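PDB 3D9Y: profilin from Schizosaccharomyces pombe, which binds monomeric actin, hindering its polymerization at high concentration and promoting it at low, and is essential for cytokinesis in fission yeast. Local coordinates for residues A[5-10]-A[18-23]; A[9-14]-A[113-118]; A[86-91]-A[99-104]. One frame throughout, in Å; residues are numbered along the deposited sequence.

Overall arrangement
The three contacts lie within one profilin domain, built on a single antiparallel sheet. Contact 1 rests helix 3-12 on strand 19-24, and contact 2 sets the end of that same helix against helix 108-125; their centres are about 8 Å apart and they share T9 and S10. Contact 3, about 11 Å from the centre of each of the others, is the hairpin of strands 86-92 and 96-102, and strand 96-102 lies beside strand 19-24. Along the chain contact 1 closes first, then contact 3, while contact 2 brings together sequence from before and after the hairpin. The first and last helices thus pack side by side on one face of the sheet.

Contact 1 of 3, residues A[5-10]-A[18-23]; sequences AYVDTS and DRAAIV
V7 stands over A20 with 5.9 Å between their CA atoms, the closest point of a helix that runs roughly antiparallel to the strand beneath it. The axes of helix 5-10 and strand 19-23 approach to 8.0 Å, and their directions differ by 152°. Inside the helix the turn at 6-10 is of the wider pi type, with S10 N making weak bonds to both A5 O and Y6 O. No hydrogen bond links helix to strand; the contact is apolar packing.

V7 spans the strand lengthwise from A20 to I22 with its two methyls. V7 CG1, anti to the backbone N (chi1 165°), lies against A20 O and also reaches the A20 methyl. V7 CG2 rests 3.9 Å from I22 CG1 and passes above A21 CA. The V7 and I22 side chains slide past one another in opposite directions, and the extended arm of I22 carries I22 CD1 to within 3.5 Å of Y6 CB, meeting the base of the tyrosine rather than its far end. With an alanine at V7 both methyls go, which would probably leave I22 CG1 and the A20 methyl without their partners and open a gap between helix and strand.

Beyond CB, the Y6 ring leads away from the strand to L118, Y121 and L122 of helix 108-125, and it also meets the W3 ring. I22 touches W3 too, and A20 touches L11. On the sheet side, A21 pairs with V99 and I22 with W31, so the strand under this helix is hydrogen-bonded between strands 96-102 and 30-33.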
ATOM      1  N   ALA A   5       1.925  -4.386  14.603  1.00 21.92           N
ATOM      2  CA  ALA A   5       1.795  -3.128  15.337  1.00 21.12           C
ATOM      3  C   ALA A   5       1.910  -1.924  14.412  1.00 20.29           C
ATOM      4  O   ALA A   5       1.303  -0.888  14.656  1.00 19.75           O
ATOM      5  CB  ALA A   5       2.834  -3.041  16.409  1.00 21.32           C
ATOM      6  N   TYR A   6       2.720  -2.052  13.370  1.00 19.21           N
ATOM      7  CA  TYR A   6       2.797  -1.012  12.351  1.00 19.05           C
ATOM      8  C   TYR A   6       1.440  -0.838  11.660  1.00 18.44           C
ATOM      9  O   TYR A   6       0.999   0.278  11.403  1.00 19.77           O
ATOM     10  CB  TYR A   6       3.919  -1.320  11.345  1.00 18.73           C
ATOM     11  CG  TYR A   6       5.286  -0.878  11.814  1.00 18.37           C
ATOM     12  CD1 TYR A   6       5.751   0.399  11.539  1.00 19.09           C
ATOM     13  CD2 TYR A   6       6.118  -1.736  12.526  1.00 16.80           C
ATOM     14  CE1 TYR A   6       7.004   0.817  11.966  1.00 19.41           C
ATOM     15  CE2 TYR A   6       7.375  -1.330  12.954  1.00 17.63           C
ATOM     16  CZ  TYR A   6       7.808  -0.050  12.675  1.00 18.36           C
ATOM     17  OH  TYR A   6       9.051   0.364  13.090  1.00 19.25           O
ATOM     18  N   VAL A   7       0.761  -1.939  11.374  1.00 17.87           N
ATOM     19  CA  VAL A   7      -0.553  -1.870  10.743  1.00 17.51           C
ATOM     20  C   VAL A   7      -1.593  -1.271  11.696  1.00 17.27           C
ATOM     21  O   VAL A   7      -2.272  -0.296  11.362  1.00 16.80           O
ATOM     22  CB  VAL A   7      -1.006  -3.270  10.243  1.00 17.70           C
ATOM     23  CG1 VAL A   7      -2.494  -3.282   9.920  1.00 17.39           C
ATOM     24  CG2 VAL A   7      -0.189  -3.673   9.031  1.00 18.70           C
ATOM     25  N   ASP A   8      -1.688  -1.850  12.893  1.00 16.60           N
ATOM     26  CA  ASP A   8      -2.759  -1.521  13.831  1.00 16.78           C
ATOM     27  C   ASP A   8      -2.562  -0.153  14.476  1.00 16.61           C
ATOM     28  O   ASP A   8      -3.472   0.682  14.479  1.00 17.03           O
ATOM     29  CB  ASP A   8      -2.873  -2.605  14.903  1.00 17.00           C
ATOM     30  CG  ASP A   8      -3.406  -3.932  14.365  1.00 18.74           C
ATOM     31  OD1 ASP A   8      -4.026  -3.978  13.269  1.00 20.48           O
ATOM     32  OD2 ASP A   8      -3.211  -4.956  15.055  1.00 20.43           O
ATOM     33  N   THR A   9      -1.374   0.081  15.020  1.00 15.42           N
ATOM     34  CA  THR A   9      -1.104   1.297  15.773  1.00 15.73           C
ATOM     35  C   THR A   9      -0.733   2.450  14.848  1.00 15.73           C
ATOM     36  O   THR A   9      -1.323   3.527  14.917  1.00 16.54           O
ATOM     37  CB  THR A   9       0.025   1.065  16.812  1.00 15.24           C
ATOM     38  OG1 THR A   9      -0.398   0.087  17.772  1.00 15.39           O
ATOM     39  CG2 THR A   9       0.383   2.356  17.545  1.00 15.68           C
ATOM     40  N   SER A  10       0.221   2.216  13.958  1.00 14.95           N
ATOM     41  CA  SER A  10       0.750   3.302  13.141  1.00 15.07           C
ATOM     42  C   SER A  10      -0.145   3.714  11.969  1.00 15.10           C
ATOM     43  O   SER A  10      -0.164   4.879  11.599  1.00 15.21           O
ATOM     44  CB  SER A  10       2.152   2.946  12.646  1.00 15.48           C
ATOM     45  OG  SER A  10       3.013   2.732  13.750  1.00 15.68           O
ATOM     46  N   ASP A  18      -8.266   2.864   6.930  1.00 17.09           N
ATOM     47  CA  ASP A  18      -9.220   1.914   7.522  1.00 17.61           C
ATOM     48  C   ASP A  18      -8.852   0.441   7.304  1.00 18.11           C
ATOM     49  O   ASP A  18      -9.334  -0.433   8.037  1.00 18.67           O
ATOM     50  CB  ASP A  18     -10.664   2.234   7.091  1.00 17.84           C
ATOM     51  CG  ASP A  18     -10.901   2.054   5.607  1.00 18.19           C
ATOM     52  OD1 ASP A  18      -9.926   2.010   4.847  1.00 18.47           O
ATOM     53  OD2 ASP A  18     -12.078   1.956   5.198  1.00 20.49           O
ATOM     54  N   ARG A  19      -7.978   0.167   6.333  1.00 18.26           N
ATOM     55  CA  ARG A  19      -7.393  -1.171   6.150  1.00 18.17           C
ATOM     56  C   ARG A  19      -5.942  -1.004   5.719  1.00 18.20           C
ATOM     57  O   ARG A  19      -5.594  -0.003   5.086  1.00 17.36           O
ATOM     58  CB  ARG A  19      -8.150  -2.007   5.099  1.00 18.61           C
ATOM     59  CG  ARG A  19      -9.653  -1.763   4.992  1.00 19.38           C
ATOM     60  CD  ARG A  19     -10.312  -2.762   4.040  1.00 20.20           C
ATOM     61  NE  ARG A  19     -10.685  -4.001   4.721  1.00 22.48           N
ATOM     62  CZ  ARG A  19     -11.070  -5.124   4.112  1.00 23.35           C
ATOM     63  NH1 ARG A  19     -11.148  -5.200   2.786  1.00 24.02           N
ATOM     64  NH2 ARG A  19     -11.387  -6.185   4.841  1.00 24.49           N
ATOM     65  N   ALA A  20      -5.099  -1.974   6.062  1.00 17.68           N
ATOM     66  CA  ALA A  20      -3.679  -1.892   5.710  1.00 17.48           C
ATOM     67  C   ALA A  20      -2.975  -3.243   5.713  1.00 17.20           C
ATOM     68  O   ALA A  20      -3.437  -4.213   6.337  1.00 17.02           O
ATOM     69  CB  ALA A  20      -2.948  -0.914   6.632  1.00 17.56           C
ATOM     70  N   ALA A  21      -1.853  -3.286   4.998  1.00 16.97           N
ATOM     71  CA  ALA A  21      -0.998  -4.453   4.950  1.00 17.01           C
ATOM     72  C   ALA A  21       0.455  -4.049   4.742  1.00 16.80           C
ATOM     73  O   ALA A  21       0.749  -2.944   4.269  1.00 16.44           O
ATOM     74  CB  ALA A  21      -1.461  -5.402   3.853  1.00 16.96           C
ATOM     75  N   ILE A  22       1.363  -4.936   5.138  1.00 17.08           N
ATOM     76  CA  ILE A  22       2.791  -4.754   4.885  1.00 17.22           C
ATOM     77  C   ILE A  22       3.297  -6.036   4.240  1.00 17.26           C
ATOM     78  O   ILE A  22       3.072  -7.118   4.757  1.00 17.29           O
ATOM     79  CB  ILE A  22       3.580  -4.452   6.167  1.00 17.43           C
ATOM     80  CG1 ILE A  22       3.026  -3.172   6.815  1.00 17.52           C
ATOM     81  CG2 ILE A  22       5.083  -4.336   5.854  1.00 17.36           C
ATOM     82  CD1 ILE A  22       3.582  -2.852   8.175  1.00 17.85           C
ATOM     83  N   VAL A  23       3.956  -5.899   3.091  1.00 17.08           N
ATOM     84  CA  VAL A  23       4.361  -7.051   2.281  1.00 16.85           C
ATOM     85  C   VAL A  23       5.823  -6.924   1.848  1.00 16.25           C
ATOM     86  O   VAL A  23       6.381  -5.836   1.848  1.00 16.12           O
ATOM     87  CB  VAL A  23       3.431  -7.213   1.043  1.00 17.31           C
ATOM     88  CG1 VAL A  23       1.971  -7.312   1.471  1.00 17.80           C
ATOM     89  CG2 VAL A  23       3.588  -6.070   0.086  1.00 18.41           C
TER

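Contact 2 of 3, residues A[9-14]-A[113-118]; sequences TSLLGT and KITEAL
L11 meets I114 and L118 without any ring or other flat side chain: no flat side chain takes part, and mostly branched aliphatic chains do the touching. The setting is the pair of terminal helices of the profilin fold, 3-12 and 108-125, lying together on one face of the sheet.

L11 CD2 is the centre of the contact. L11 CD2 sits 3.6 Å from L118 CD2 and 4.0 Å from I114 CG2, wedged between residues one turn apart on the partner helix. L118 has its CG anti to the backbone N (chi1 -166°), which sends the chain across to L11, the two leucines crossing obliquely; its methyls also reach S10 CB, which is 4.0 Å from L118 CD2. I17 comes in against both L11 and I114.

T115 turns its hydroxyl to the sheet, where OG1 is hydrogen-bonded to S100 OG as well as to A111 O of its own helix. T14 and I114 reach toward each other tip to tip, with T14 OG1 4.2 Å from I114 CD1. T14 OG1 accepts from K16 N and donates to L11 O at 2.7 Å, nearly in line with the carbonyl bond (165° at the oxygen), and T14 N donates to the same L11 O.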
ATOM      1  N   THR A   9      -1.374   0.081  15.020  1.00 15.42           N
ATOM      2  CA  THR A   9      -1.104   1.297  15.773  1.00 15.73           C
ATOM      3  C   THR A   9      -0.733   2.450  14.848  1.00 15.73           C
ATOM      4  O   THR A   9      -1.323   3.527  14.917  1.00 16.54           O
ATOM      5  CB  THR A   9       0.025   1.065  16.812  1.00 15.24           C
ATOM      6  OG1 THR A   9      -0.398   0.087  17.772  1.00 15.39           O
ATOM      7  CG2 THR A   9       0.383   2.356  17.545  1.00 15.68           C
ATOM      8  N   SER A  10       0.221   2.216  13.958  1.00 14.95           N
ATOM      9  CA  SER A  10       0.750   3.302  13.141  1.00 15.07           C
ATOM     10  C   SER A  10      -0.145   3.714  11.969  1.00 15.10           C
ATOM     11  O   SER A  10      -0.164   4.879  11.599  1.00 15.21           O
ATOM     12  CB  SER A  10       2.152   2.946  12.646  1.00 15.48           C
ATOM     13  OG  SER A  10       3.013   2.732  13.750  1.00 15.68           O
ATOM     14  N   LEU A  11      -0.888   2.783  11.388  1.00 14.70           N
ATOM     15  CA  LEU A  11      -1.743   3.148  10.254  1.00 14.76           C
ATOM     16  C   LEU A  11      -3.218   3.227  10.652  1.00 14.59           C
ATOM     17  O   LEU A  11      -3.807   4.300  10.603  1.00 15.74           O
ATOM     18  CB  LEU A  11      -1.508   2.194   9.080  1.00 15.02           C
ATOM     19  CG  LEU A  11      -0.080   2.229   8.511  1.00 15.46           C
ATOM     20  CD1 LEU A  11       0.162   1.135   7.487  1.00 16.78           C
ATOM     21  CD2 LEU A  11       0.255   3.583   7.914  1.00 15.53           C
ATOM     22  N   LEU A  12      -3.825   2.111  11.042  1.00 14.28           N
ATOM     23  CA  LEU A  12      -5.231   2.148  11.487  1.00 14.48           C
ATOM     24  C   LEU A  12      -5.474   3.087  12.677  1.00 14.47           C
ATOM     25  O   LEU A  12      -6.541   3.719  12.770  1.00 14.72           O
ATOM     26  CB  LEU A  12      -5.749   0.750  11.825  1.00 14.12           C
ATOM     27  CG  LEU A  12      -5.719  -0.325  10.742  1.00 15.85           C
ATOM     28  CD1 LEU A  12      -6.482  -1.548  11.184  1.00 15.43           C
ATOM     29  CD2 LEU A  12      -6.266   0.198   9.464  1.00 17.56           C
ATOM     30  N   GLY A  13      -4.498   3.187  13.576  1.00 14.44           N
ATOM     31  CA  GLY A  13      -4.643   4.003  14.773  1.00 13.99           C
ATOM     32  C   GLY A  13      -4.775   5.495  14.498  1.00 13.79           C
ATOM     33  O   GLY A  13      -5.188   6.245  15.376  1.00 13.32           O
ATOM     34  N   THR A  14      -4.433   5.920  13.281  1.00 13.69           N
ATOM     35  CA  THR A  14      -4.567   7.324  12.902  1.00 13.89           C
ATOM     36  C   THR A  14      -6.016   7.763  12.691  1.00 13.87           C
ATOM     37  O   THR A  14      -6.307   8.956  12.734  1.00 13.70           O
ATOM     38  CB  THR A  14      -3.826   7.634  11.596  1.00 13.84           C
ATOM     39  OG1 THR A  14      -4.478   6.957  10.500  1.00 13.54           O
ATOM     40  CG2 THR A  14      -2.356   7.226  11.700  1.00 13.98           C
ATOM     41  N   LYS A 113       0.319  11.098   2.769  1.00 12.41           N
ATOM     42  CA  LYS A 113       1.317  11.721   3.652  1.00 12.72           C
ATOM     43  C   LYS A 113       1.672  10.787   4.809  1.00 12.20           C
ATOM     44  O   LYS A 113       2.844  10.583   5.116  1.00 12.41           O
ATOM     45  CB  LYS A 113       0.813  13.068   4.184  1.00 13.07           C
ATOM     46  CG  LYS A 113       0.907  14.198   3.155  1.00 15.02           C
ATOM     47  CD  LYS A 113      -0.017  15.380   3.488  1.00 15.21           C
ATOM     48  CE  LYS A 113      -0.127  16.358   2.328  1.00 16.15           C
ATOM     49  NZ  LYS A 113      -1.366  17.198   2.390  1.00 17.39           N
ATOM     50  N   ILE A 114       0.656  10.178   5.413  1.00 11.36           N
ATOM     51  CA  ILE A 114       0.883   9.239   6.517  1.00 11.36           C
ATOM     52  C   ILE A 114       1.713   8.025   6.058  1.00 11.37           C
ATOM     53  O   ILE A 114       2.710   7.665   6.690  1.00 11.64           O
ATOM     54  CB  ILE A 114      -0.472   8.773   7.115  1.00 10.80           C
ATOM     55  CG1 ILE A 114      -1.126   9.929   7.867  1.00 10.95           C
ATOM     56  CG2 ILE A 114      -0.301   7.551   8.054  1.00 10.07           C
ATOM     57  CD1 ILE A 114      -2.596   9.788   8.064  1.00 12.28           C
ATOM     58  N   THR A 115       1.310   7.425   4.943  1.00 11.42           N
ATOM     59  CA  THR A 115       1.937   6.176   4.467  1.00 11.49           C
ATOM     60  C   THR A 115       3.349   6.437   3.942  1.00 12.10           C
ATOM     61  O   THR A 115       4.275   5.676   4.250  1.00 11.81           O
ATOM     62  CB  THR A 115       1.031   5.391   3.534  1.00 12.47           C
ATOM     63  OG1 THR A 115      -0.273   5.269   3.970  1.00  7.86           O
ATOM     64  CG2 THR A 115       1.629   4.266   2.917  1.00 16.13           C
ATOM     65  N   GLU A 116       3.531   7.538   3.221  1.00 11.32           N
ATOM     66  CA  GLU A 116       4.879   7.932   2.754  1.00 11.29           C
ATOM     67  C   GLU A 116       5.822   8.213   3.928  1.00 11.13           C
ATOM     68  O   GLU A 116       6.993   7.898   3.870  1.00 11.56           O
ATOM     69  CB  GLU A 116       4.807   9.157   1.843  1.00 11.13           C
ATOM     70  CG  GLU A 116       4.073   8.907   0.506  1.00 11.94           C
ATOM     71  CD  GLU A 116       4.911   8.248  -0.607  1.00 14.17           C
ATOM     72  OE1 GLU A 116       6.104   7.934  -0.406  1.00 14.82           O
ATOM     73  OE2 GLU A 116       4.349   8.047  -1.720  1.00 12.62           O
ATOM     74  N   ALA A 117       5.301   8.837   4.976  1.00 11.42           N
ATOM     75  CA  ALA A 117       6.102   9.167   6.156  1.00 11.83           C
ATOM     76  C   ALA A 117       6.535   7.904   6.880  1.00 12.21           C
ATOM     77  O   ALA A 117       7.707   7.779   7.265  1.00 12.49           O
ATOM     78  CB  ALA A 117       5.319  10.080   7.078  1.00 10.85           C
ATOM     79  N   LEU A 118       5.615   6.954   7.054  1.00 12.46           N
ATOM     80  CA  LEU A 118       5.960   5.677   7.679  1.00 12.65           C
ATOM     81  C   LEU A 118       7.014   4.935   6.842  1.00 12.51           C
ATOM     82  O   LEU A 118       7.902   4.307   7.383  1.00 12.91           O
ATOM     83  CB  LEU A 118       4.717   4.801   7.904  1.00 13.13           C
ATOM     84  CG  LEU A 118       4.886   3.601   8.830  1.00 13.68           C
ATOM     85  CD1 LEU A 118       5.336   4.033  10.242  1.00 15.55           C
ATOM     86  CD2 LEU A 118       3.611   2.761   8.882  1.00 14.30           C
TER

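Contact 3 of 3, residues A[86-91]-A[99-104]; sequences EGIICV and VSHYPE
I88 and V99 form the apolar centre of this antiparallel beta hairpin, with I88 CD1 3.9 Å from V99 CG1. C90 SG lies against the same V99 methyl, and strand 62-64 and helix 41-52 close over this face of the sheet: L64 touches I88, C90 and V99, and L47 touches C90 and V99. On the other face I89 crosses Y102 at about a right angle, I89 CD1 resting 4.0 Å from Y102 CE2.

Two hydrogen-bonded pairs hold the strands, I89 with S100 and G87 with Y102; I88-H101 and C90-V99 are non-hydrogen-bonded. I89 N to S100 O and S100 N to I89 O are both 2.8 Å. Y102 has its CG between its own backbone N and carbonyl carbon (chi1 64°), which folds the ring back over the opposite strand. With no CB on G87 in its way, the ring lies flat on that residue, G87 CA being 3.8 Å from the Y102 ring centre in a CH-pi contact.

Toward the polar edge, G87 O lies over one face of the H101 ring, while E86 OE2 comes in the ring plane to 3.6 Å from H101 NE2, its carboxylate turned 89° from the imidazole. At the hydroxyl end of Y102, one water links OH to E86 O, and another sits in the plane of the ring, 2.9 Å from Y102 OH.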
ATOM      1  N   GLU A  86     -13.087   6.268  -2.406  1.00 16.09           N
ATOM      2  CA  GLU A  86     -12.071   5.592  -1.602  1.00 15.83           C
ATOM      3  C   GLU A  86     -10.807   5.408  -2.437  1.00 14.80           C
ATOM      4  O   GLU A  86     -10.784   5.731  -3.631  1.00 14.59           O
ATOM      5  CB  GLU A  86     -12.597   4.246  -1.103  1.00 15.88           C
ATOM      6  CG  GLU A  86     -13.968   4.347  -0.422  1.00 16.39           C
ATOM      7  CD  GLU A  86     -14.476   3.021   0.112  1.00 17.46           C
ATOM      8  OE1 GLU A  86     -14.974   2.193  -0.682  1.00 21.31           O
ATOM      9  OE2 GLU A  86     -14.421   2.821   1.342  1.00 22.50           O
ATOM     10  N   GLY A  87      -9.751   4.896  -1.821  1.00 14.09           N
ATOM     11  CA  GLY A  87      -8.516   4.670  -2.562  1.00 14.10           C
ATOM     12  C   GLY A  87      -7.486   3.882  -1.797  1.00 13.83           C
ATOM     13  O   GLY A  87      -7.734   3.387  -0.687  1.00 13.25           O
ATOM     14  N   ILE A  88      -6.323   3.773  -2.415  1.00 13.82           N
ATOM     15  CA  ILE A  88      -5.281   2.890  -1.959  1.00 14.21           C
ATOM     16  C   ILE A  88      -3.951   3.579  -2.217  1.00 13.73           C
ATOM     17  O   ILE A  88      -3.758   4.182  -3.269  1.00 12.11           O
ATOM     18  CB  ILE A  88      -5.396   1.520  -2.694  1.00 15.61           C
ATOM     19  CG1 ILE A  88      -4.596   0.435  -1.979  1.00 17.22           C
ATOM     20  CG2 ILE A  88      -5.007   1.628  -4.155  1.00 16.48           C
ATOM     21  CD1 ILE A  88      -5.424  -0.423  -1.066  1.00 19.38           C
ATOM     22  N   ILE A  89      -3.068   3.504  -1.223  1.00 13.34           N
ATOM     23  CA  ILE A  89      -1.721   4.092  -1.277  1.00 13.48           C
ATOM     24  C   ILE A  89      -0.704   2.987  -1.014  1.00 13.83           C
ATOM     25  O   ILE A  89      -0.716   2.374   0.060  1.00 14.24           O
ATOM     26  CB  ILE A  89      -1.555   5.128  -0.162  1.00 13.70           C
ATOM     27  CG1 ILE A  89      -2.651   6.198  -0.231  1.00 14.35           C
ATOM     28  CG2 ILE A  89      -0.109   5.726  -0.161  1.00 13.13           C
ATOM     29  CD1 ILE A  89      -2.661   7.082  -1.474  1.00 12.85           C
ATOM     30  N   CYS A  90       0.142   2.725  -1.995  1.00 13.01           N
ATOM     31  CA  CYS A  90       1.183   1.710  -1.897  1.00 13.37           C
ATOM     32  C   CYS A  90       2.556   2.381  -1.991  1.00 12.97           C
ATOM     33  O   CYS A  90       2.832   3.096  -2.945  1.00 12.71           O
ATOM     34  CB  CYS A  90       1.043   0.697  -3.015  1.00 13.98           C
ATOM     35  SG  CYS A  90      -0.567  -0.098  -3.106  1.00 16.57           S
ATOM     36  N   VAL A  91       3.420   2.112  -1.017  1.00 12.80           N
ATOM     37  CA  VAL A  91       4.711   2.782  -0.949  1.00 13.28           C
ATOM     38  C   VAL A  91       5.798   1.762  -0.625  1.00 13.44           C
ATOM     39  O   VAL A  91       5.713   1.034   0.371  1.00 13.38           O
ATOM     40  CB  VAL A  91       4.712   3.911   0.080  1.00 13.54           C
ATOM     41  CG1 VAL A  91       6.023   4.689   0.017  1.00 13.45           C
ATOM     42  CG2 VAL A  91       3.539   4.857  -0.171  1.00 13.39           C
ATOM     43  N   VAL A  99       0.852  -0.940   2.233  1.00 13.89           N
ATOM     44  CA  VAL A  99      -0.414  -0.827   1.524  1.00 13.76           C
ATOM     45  C   VAL A  99      -1.473  -0.239   2.471  1.00 14.17           C
ATOM     46  O   VAL A  99      -1.828  -0.875   3.468  1.00 12.90           O
ATOM     47  CB  VAL A  99      -0.865  -2.203   1.038  1.00 14.13           C
ATOM     48  CG1 VAL A  99      -2.165  -2.118   0.277  1.00 14.31           C
ATOM     49  CG2 VAL A  99       0.219  -2.844   0.165  1.00 14.58           C
ATOM     50  N   SER A 100      -1.992   0.941   2.131  1.00 13.70           N
ATOM     51  CA  SER A 100      -3.009   1.651   2.940  1.00 14.20           C
ATOM     52  C   SER A 100      -4.293   1.940   2.152  1.00 14.67           C
ATOM     53  O   SER A 100      -4.234   2.571   1.115  1.00 14.33           O
ATOM     54  CB  SER A 100      -2.429   2.988   3.427  1.00 14.01           C
ATOM     55  OG  SER A 100      -1.423   2.793   4.417  1.00 14.50           O
ATOM     56  N   HIS A 101      -5.437   1.479   2.653  1.00 14.62           N
ATOM     57  CA  HIS A 101      -6.755   1.832   2.110  1.00 14.69           C
ATOM     58  C   HIS A 101      -7.341   2.983   2.933  1.00 14.75           C
ATOM     59  O   HIS A 101      -7.223   2.977   4.163  1.00 14.97           O
ATOM     60  CB  HIS A 101      -7.688   0.605   2.179  1.00 14.93           C
ATOM     61  CG  HIS A 101      -9.040   0.824   1.575  1.00 14.87           C
ATOM     62  ND1 HIS A 101      -9.387   0.350   0.325  1.00 15.64           N
ATOM     63  CD2 HIS A 101     -10.145   1.439   2.061  1.00 14.68           C
ATOM     64  CE1 HIS A 101     -10.640   0.675   0.066  1.00 14.37           C
ATOM     65  NE2 HIS A 101     -11.122   1.339   1.102  1.00 17.83           N
ATOM     66  N   TYR A 102      -7.976   3.949   2.271  1.00 14.05           N
ATOM     67  CA  TYR A 102      -8.666   5.048   2.947  1.00 14.88           C
ATOM     68  C   TYR A 102     -10.127   5.207   2.483  1.00 15.15           C
ATOM     69  O   TYR A 102     -10.441   4.964   1.317  1.00 15.77           O
ATOM     70  CB  TYR A 102      -7.883   6.360   2.788  1.00 15.40           C
ATOM     71  CG  TYR A 102      -7.765   6.864   1.360  1.00 14.80           C
ATOM     72  CD1 TYR A 102      -8.679   7.773   0.857  1.00 15.63           C
ATOM     73  CD2 TYR A 102      -6.727   6.448   0.525  1.00 16.39           C
ATOM     74  CE1 TYR A 102      -8.596   8.248  -0.441  1.00 16.36           C
ATOM     75  CE2 TYR A 102      -6.630   6.928  -0.779  1.00 15.88           C
ATOM     76  CZ  TYR A 102      -7.570   7.832  -1.251  1.00 16.43           C
ATOM     77  OH  TYR A 102      -7.519   8.318  -2.538  1.00 17.32           O
ATOM     78  N   PRO A 103     -11.033   5.578   3.409  1.00 15.50           N
ATOM     79  CA  PRO A 103     -12.444   5.828   3.109  1.00 15.78           C
ATOM     80  C   PRO A 103     -12.726   7.221   2.546  1.00 16.20           C
ATOM     81  O   PRO A 103     -11.828   8.056   2.486  1.00 15.94           O
ATOM     82  CB  PRO A 103     -13.100   5.696   4.482  1.00 15.71           C
ATOM     83  CG  PRO A 103     -12.075   6.217   5.404  1.00 15.64           C
ATOM     84  CD  PRO A 103     -10.767   5.726   4.855  1.00 15.46           C
ATOM     85  N   GLU A 104     -13.985   7.470   2.175  1.00 16.46           N
ATOM     86  CA  GLU A 104     -14.390   8.746   1.563  1.00 17.33           C
ATOM     87  C   GLU A 104     -14.072   9.992   2.401  1.00 17.55           C
ATOM     88  O   GLU A 104     -13.907  11.091   1.861  1.00 17.79           O
ATOM     89  CB  GLU A 104     -15.893   8.737   1.220  1.00 17.35           C
ATOM     90  CG  GLU A 104     -16.831   8.567   2.423  1.00 18.24           C
ATOM     91  CD  GLU A 104     -18.251   9.039   2.150  1.00 18.33           C
ATOM     92  OE1 GLU A 104     -18.690   9.006   0.978  1.00 19.95           O
ATOM     93  OE2 GLU A 104     -18.937   9.446   3.110  1.00 21.09           O
TER
HETATM   94  O   HOH W   1     -10.326   8.974  -3.965  1.00 54.80           O
HETATM   95  O   HOH W   2      -5.277   7.187  -3.894  1.00 26.48           O